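Local coordinates for protein Phosphoglucosamine/phosphogalactosamine mutase (Sulfolobus tokodaii, PDB 2F7L) that interconverts glucosamine 6-phosphate and glucosamine 1-phosphate, and likewise the galactosamine phosphates, in a magnesium-dependent step toward UDP-N-acetylhexosamines, at residues A[172-184]-A[228-242]. Sequence-based numbering, arbitrary orientation.
Sequences NYKVLIDPANSVG and VVKTLKVDLGVAHDG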
loop_
_atom_site.group_PDB
_atom_site.type_symbol
_atom_site.label_atom_id
_atom_site.label_comp_id
_atom_site.label_asym_id
_atom_site.label_seq_id
_atom_site.Cartn_x
_atom_site.Cartn_y
_atom_site.Cartn_z
ATOM N N ASN A 172 9.989 26.570 -1.965
ATOM C CA ASN A 172 11.293 25.990 -1.656
ATOM C C ASN A 172 11.230 25.238 -0.318
ATOM O O ASN A 172 11.785 25.677 0.679
ATOM C CB ASN A 172 12.364 27.065 -1.550
ATOM C CG ASN A 172 13.735 26.476 -1.295
ATOM O OD1 ASN A 172 14.024 25.355 -1.740
ATOM N ND2 ASN A 172 14.593 27.221 -0.593
ATOM N N TYR A 173 10.553 24.108 -0.308
ATOM C CA TYR A 173 10.380 23.360 0.927
ATOM C C TYR A 173 11.648 22.634 1.361
ATOM O O TYR A 173 12.507 22.312 0.545
ATOM C CB TYR A 173 9.258 22.343 0.754
ATOM C CG TYR A 173 7.874 22.930 0.859
ATOM C CD1 TYR A 173 7.499 23.690 1.961
ATOM C CD2 TYR A 173 6.924 22.696 -0.127
ATOM C CE1 TYR A 173 6.206 24.202 2.076
ATOM C CE2 TYR A 173 5.625 23.204 -0.022
ATOM C CZ TYR A 173 5.275 23.957 1.080
ATOM O OH TYR A 173 3.998 24.452 1.191
ATOM N N LYS A 174 11.750 22.382 2.659
ATOM C CA LYS A 174 12.886 21.670 3.229
ATOM C C LYS A 174 12.323 20.308 3.684
ATOM O O LYS A 174 11.707 20.216 4.746
ATOM C CB LYS A 174 13.435 22.459 4.419
ATOM C CG LYS A 174 14.889 22.153 4.745
ATOM C CD LYS A 174 15.299 22.649 6.141
ATOM C CE LYS A 174 16.699 22.119 6.531
ATOM N NZ LYS A 174 17.114 22.315 7.967
ATOM N N VAL A 175 12.528 19.253 2.895
ATOM C CA VAL A 175 11.973 17.935 3.232
ATOM C C VAL A 175 12.958 16.835 3.583
ATOM O O VAL A 175 14.128 16.889 3.206
ATOM C CB VAL A 175 11.079 17.369 2.065
ATOM C CG1 VAL A 175 9.896 18.286 1.805
ATOM C CG2 VAL A 175 11.895 17.197 0.799
ATOM N N LEU A 176 12.477 15.831 4.315
ATOM C CA LEU A 176 13.307 14.663 4.657
ATOM C C LEU A 176 12.605 13.428 4.083
ATOM O O LEU A 176 11.388 13.285 4.194
ATOM C CB LEU A 176 13.507 14.509 6.169
ATOM C CG LEU A 176 14.138 13.163 6.541
ATOM C CD1 LEU A 176 14.906 13.206 7.845
ATOM C CD2 LEU A 176 13.008 12.157 6.647
ATOM N N ILE A 177 13.385 12.553 3.455
ATOM C CA ILE A 177 12.861 11.341 2.844
ATOM C C ILE A 177 13.528 10.076 3.396
ATOM O O ILE A 177 14.753 9.940 3.380
ATOM C CB ILE A 177 13.044 11.408 1.327
ATOM C CG1 ILE A 177 12.230 12.578 0.757
ATOM C CG2 ILE A 177 12.620 10.113 0.700
ATOM C CD1 ILE A 177 12.388 12.801 -0.747
ATOM N N ASP A 178 12.696 9.168 3.909
ATOM C CA ASP A 178 13.145 7.900 4.481
ATOM C C ASP A 178 12.630 6.760 3.610
ATOM O O ASP A 178 11.552 6.209 3.852
ATOM C CB ASP A 178 12.606 7.758 5.908
ATOM C CG ASP A 178 13.174 6.537 6.648
ATOM O OD1 ASP A 178 13.998 5.796 6.074
ATOM O OD2 ASP A 178 12.789 6.328 7.821
ATOM N N PRO A 179 13.397 6.404 2.562
ATOM C CA PRO A 179 13.021 5.331 1.641
ATOM C C PRO A 179 13.295 3.941 2.191
ATOM O O PRO A 179 13.128 2.941 1.482
ATOM C CB PRO A 179 13.849 5.650 0.409
ATOM C CG PRO A 179 15.073 6.209 0.996
ATOM C CD PRO A 179 14.562 7.136 2.038
ATOM N N ALA A 180 13.723 3.882 3.448
ATOM C CA ALA A 180 13.997 2.610 4.118
ATOM C C ALA A 180 15.046 1.741 3.440
ATOM O O ALA A 180 14.898 0.531 3.340
ATOM C CB ALA A 180 12.694 1.816 4.291
ATOM N N ASN A 181 16.119 2.366 2.993
ATOM C CA ASN A 181 17.206 1.641 2.342
ATOM C C ASN A 181 16.774 0.921 1.074
ATOM O O ASN A 181 17.484 0.043 0.571
ATOM C CB ASN A 181 17.802 0.662 3.332
ATOM C CG ASN A 181 18.534 1.361 4.426
ATOM O OD1 ASN A 181 18.297 1.133 5.619
ATOM N ND2 ASN A 181 19.441 2.230 4.032
ATOM N N SER A 182 15.623 1.317 0.547
ATOM C CA SER A 182 15.122 0.693 -0.640
ATOM C C SER A 182 14.752 1.560 -1.851
ATOM O O SER A 182 14.862 2.791 -1.885
ATOM C CB SER A 182 13.938 -0.180 -0.263
ATOM O OG SER A 182 13.456 -0.869 -1.399
ATOM N N VAL A 183 14.288 0.848 -2.858
ATOM C CA VAL A 183 13.890 1.365 -4.148
ATOM C C VAL A 183 13.180 2.736 -4.178
ATOM O O VAL A 183 13.193 3.434 -5.191
ATOM C CB VAL A 183 13.084 0.215 -4.844
ATOM C CG1 VAL A 183 11.640 0.607 -5.087
ATOM C CG2 VAL A 183 13.818 -0.238 -6.098
ATOM N N GLY A 184 12.575 3.138 -3.070
ATOM C CA GLY A 184 11.893 4.427 -3.045
ATOM C C GLY A 184 12.873 5.584 -3.186
ATOM O O GLY A 184 12.494 6.694 -3.543
ATOM N N VAL A 228 15.342 12.967 13.818
ATOM C CA VAL A 228 16.068 13.774 12.857
ATOM C C VAL A 228 15.154 14.740 12.109
ATOM O O VAL A 228 15.598 15.805 11.690
ATOM C CB VAL A 228 16.856 12.899 11.838
ATOM C CG1 VAL A 228 17.771 11.943 12.572
ATOM C CG2 VAL A 228 15.912 12.122 10.975
ATOM N N VAL A 229 13.887 14.384 11.924
ATOM C CA VAL A 229 12.978 15.313 11.248
ATOM C C VAL A 229 13.033 16.617 12.050
ATOM O O VAL A 229 13.297 17.702 11.514
ATOM C CB VAL A 229 11.509 14.817 11.257
ATOM C CG1 VAL A 229 10.568 15.997 11.155
ATOM C CG2 VAL A 229 11.261 13.877 10.103
ATOM N N LYS A 230 12.795 16.481 13.352
ATOM C CA LYS A 230 12.801 17.612 14.264
ATOM C C LYS A 230 14.169 18.279 14.331
ATOM O O LYS A 230 14.287 19.474 14.074
ATOM C CB LYS A 230 12.364 17.173 15.671
ATOM C CG LYS A 230 11.577 18.257 16.419
ATOM C CD LYS A 230 11.320 17.928 17.900
ATOM C CE LYS A 230 10.424 16.697 18.075
ATOM N NZ LYS A 230 11.047 15.408 17.605
ATOM N N THR A 231 15.207 17.517 14.650
ATOM C CA THR A 231 16.531 18.112 14.760
ATOM C C THR A 231 16.968 18.901 13.527
ATOM O O THR A 231 17.773 19.817 13.644
ATOM C CB THR A 231 17.632 17.064 15.131
ATOM O OG1 THR A 231 18.688 17.108 14.158
ATOM C CG2 THR A 231 17.049 15.658 15.243
ATOM N N LEU A 232 16.425 18.566 12.361
ATOM C CA LEU A 232 16.765 19.265 11.125
ATOM C C LEU A 232 15.719 20.303 10.717
ATOM O O LEU A 232 15.837 20.898 9.647
ATOM C CB LEU A 232 16.926 18.273 9.970
ATOM C CG LEU A 232 18.160 17.376 9.837
ATOM C CD1 LEU A 232 17.915 16.345 8.734
ATOM C CD2 LEU A 232 19.383 18.218 9.534
ATOM N N LYS A 233 14.689 20.509 11.535
ATOM C CA LYS A 233 13.649 21.493 11.214
ATOM C C LYS A 233 13.191 21.460 9.752
ATOM O O LYS A 233 13.263 22.454 9.033
ATOM C CB LYS A 233 14.147 22.891 11.544
ATOM C CG LYS A 233 14.416 23.069 12.999
ATOM C CD LYS A 233 15.534 24.055 13.274
ATOM C CE LYS A 233 15.845 24.018 14.766
ATOM N NZ LYS A 233 14.577 24.102 15.584
ATOM N N VAL A 234 12.713 20.311 9.319
ATOM C CA VAL A 234 12.253 20.150 7.965
ATOM C C VAL A 234 10.773 20.531 7.936
ATOM O O VAL A 234 10.089 20.403 8.945
ATOM C CB VAL A 234 12.497 18.694 7.551
ATOM C CG1 VAL A 234 11.314 18.131 6.836
ATOM C CG2 VAL A 234 13.726 18.626 6.694
ATOM N N ASP A 235 10.281 21.017 6.800
ATOM C CA ASP A 235 8.875 21.410 6.689
ATOM C C ASP A 235 7.955 20.194 6.604
ATOM O O ASP A 235 6.786 20.241 6.999
ATOM C CB ASP A 235 8.656 22.291 5.457
ATOM C CG ASP A 235 9.604 23.464 5.411
ATOM O OD1 ASP A 235 9.788 24.103 6.467
ATOM O OD2 ASP A 235 10.161 23.757 4.326
ATOM N N LEU A 236 8.484 19.105 6.064
ATOM C CA LEU A 236 7.718 17.876 5.932
ATOM C C LEU A 236 8.670 16.703 5.758
ATOM O O LEU A 236 9.732 16.851 5.145
ATOM C CB LEU A 236 6.788 17.957 4.725
ATOM C CG LEU A 236 5.984 16.696 4.442
ATOM C CD1 LEU A 236 5.043 16.462 5.603
ATOM C CD2 LEU A 236 5.222 16.845 3.139
ATOM N N GLY A 237 8.295 15.551 6.311
ATOM C CA GLY A 237 9.113 14.356 6.182
ATOM C C GLY A 237 8.251 13.244 5.614
ATOM O O GLY A 237 7.040 13.235 5.843
ATOM N N VAL A 238 8.848 12.319 4.860
ATOM C CA VAL A 238 8.090 11.195 4.295
ATOM C C VAL A 238 8.827 9.885 4.384
ATOM O O VAL A 238 9.988 9.797 4.010
ATOM C CB VAL A 238 7.736 11.391 2.813
ATOM C CG1 VAL A 238 6.728 10.345 2.389
ATOM C CG2 VAL A 238 7.152 12.740 2.600
ATOM N N ALA A 239 8.139 8.863 4.875
ATOM C CA ALA A 239 8.734 7.538 4.984
ATOM C C ALA A 239 7.951 6.505 4.152
ATOM O O ALA A 239 6.707 6.539 4.082
ATOM C CB ALA A 239 8.799 7.125 6.440
ATOM N N HIS A 240 8.694 5.605 3.502
ATOM C CA HIS A 240 8.090 4.554 2.673
ATOM C C HIS A 240 8.455 3.182 3.200
ATOM O O HIS A 240 9.258 3.035 4.122
ATOM C CB HIS A 240 8.591 4.578 1.211
ATOM C CG HIS A 240 8.386 5.877 0.487
ATOM N ND1 HIS A 240 7.152 6.490 0.373
ATOM C CD2 HIS A 240 9.249 6.632 -0.238
ATOM C CE1 HIS A 240 7.267 7.559 -0.393
ATOM N NE2 HIS A 240 8.527 7.666 -0.778
ATOM N N ASP A 241 7.861 2.183 2.555
ATOM C CA ASP A 241 8.110 0.784 2.837
ATOM C C ASP A 241 9.009 0.286 1.708
ATOM O O ASP A 241 9.408 1.056 0.831
ATOM C CB ASP A 241 6.801 0.005 2.887
ATOM C CG ASP A 241 6.005 0.084 1.597
ATOM O OD1 ASP A 241 5.927 1.167 0.968
ATOM O OD2 ASP A 241 5.423 -0.960 1.226
ATOM N N GLY A 242 9.330 -0.995 1.733
ATOM C CA GLY A 242 10.223 -1.578 0.747
ATOM C C GLY A 242 10.034 -1.273 -0.722
ATOM O O GLY A 242 11.011 -0.971 -1.391
#
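The carboxylate of D235 meets the Y173 ring at its edge, OD2 lying in the ring plane beside CD1 with the two planes 67° apart, while L353 and A354 of helix 342-356 also touch the tyrosine. The same OD2 accepts from K174 N at 2.7 Å, the donor standing 38° out of the carboxylate plane, and D235 N returns a bond to K174 O, in the carbonyl plane. CG of D235 sits anti to its own carbonyl carbon (chi1 -52°), which brings the carboxylate back to the start of strand 174-178. The H240 ring is approached obliquely by P179 CA and G184 CA; T188 OG1 and R246 O hold its two nitrogens.

Strands 174-178 and 236-239 run parallel, their short axes 14° apart, as evidenced by V238 N to L176 O and D178 N to V238 O, both 2.8 Å, and by H240 N to D178 O. L176 CD1 packs crosswise on V228 CG2 at 3.5 Å, which joins the strand to the end of helix 223-231, while its CB lies near V234 CG2 in the loop that follows the helix. K174, extended beyond CG, passes V234 and carries NZ to L232 O at 2.5 Å, next to the Schellman motif at K233. A methionine in place of K174 would probably leave the L232 carbonyl without its ammonium partner at the helix end.

The two parallel strands are the central pair of the mixed sheet of domain II, with strand 198-201 beside one and strand 248-251 beside the other. At the C-terminal end of strand 174-178, D178 OD1 accepts from A180 N in an Asx turn, and OD2 forms a salt bridge with R213, which also bonds H240 O. Past H240 the chain reaches D241, a probable magnesium ligand by analogy with relatives; its carboxylate lies close to those of D243 and D245, a cluster whose mutual repulsion a bound cation would probably relieve.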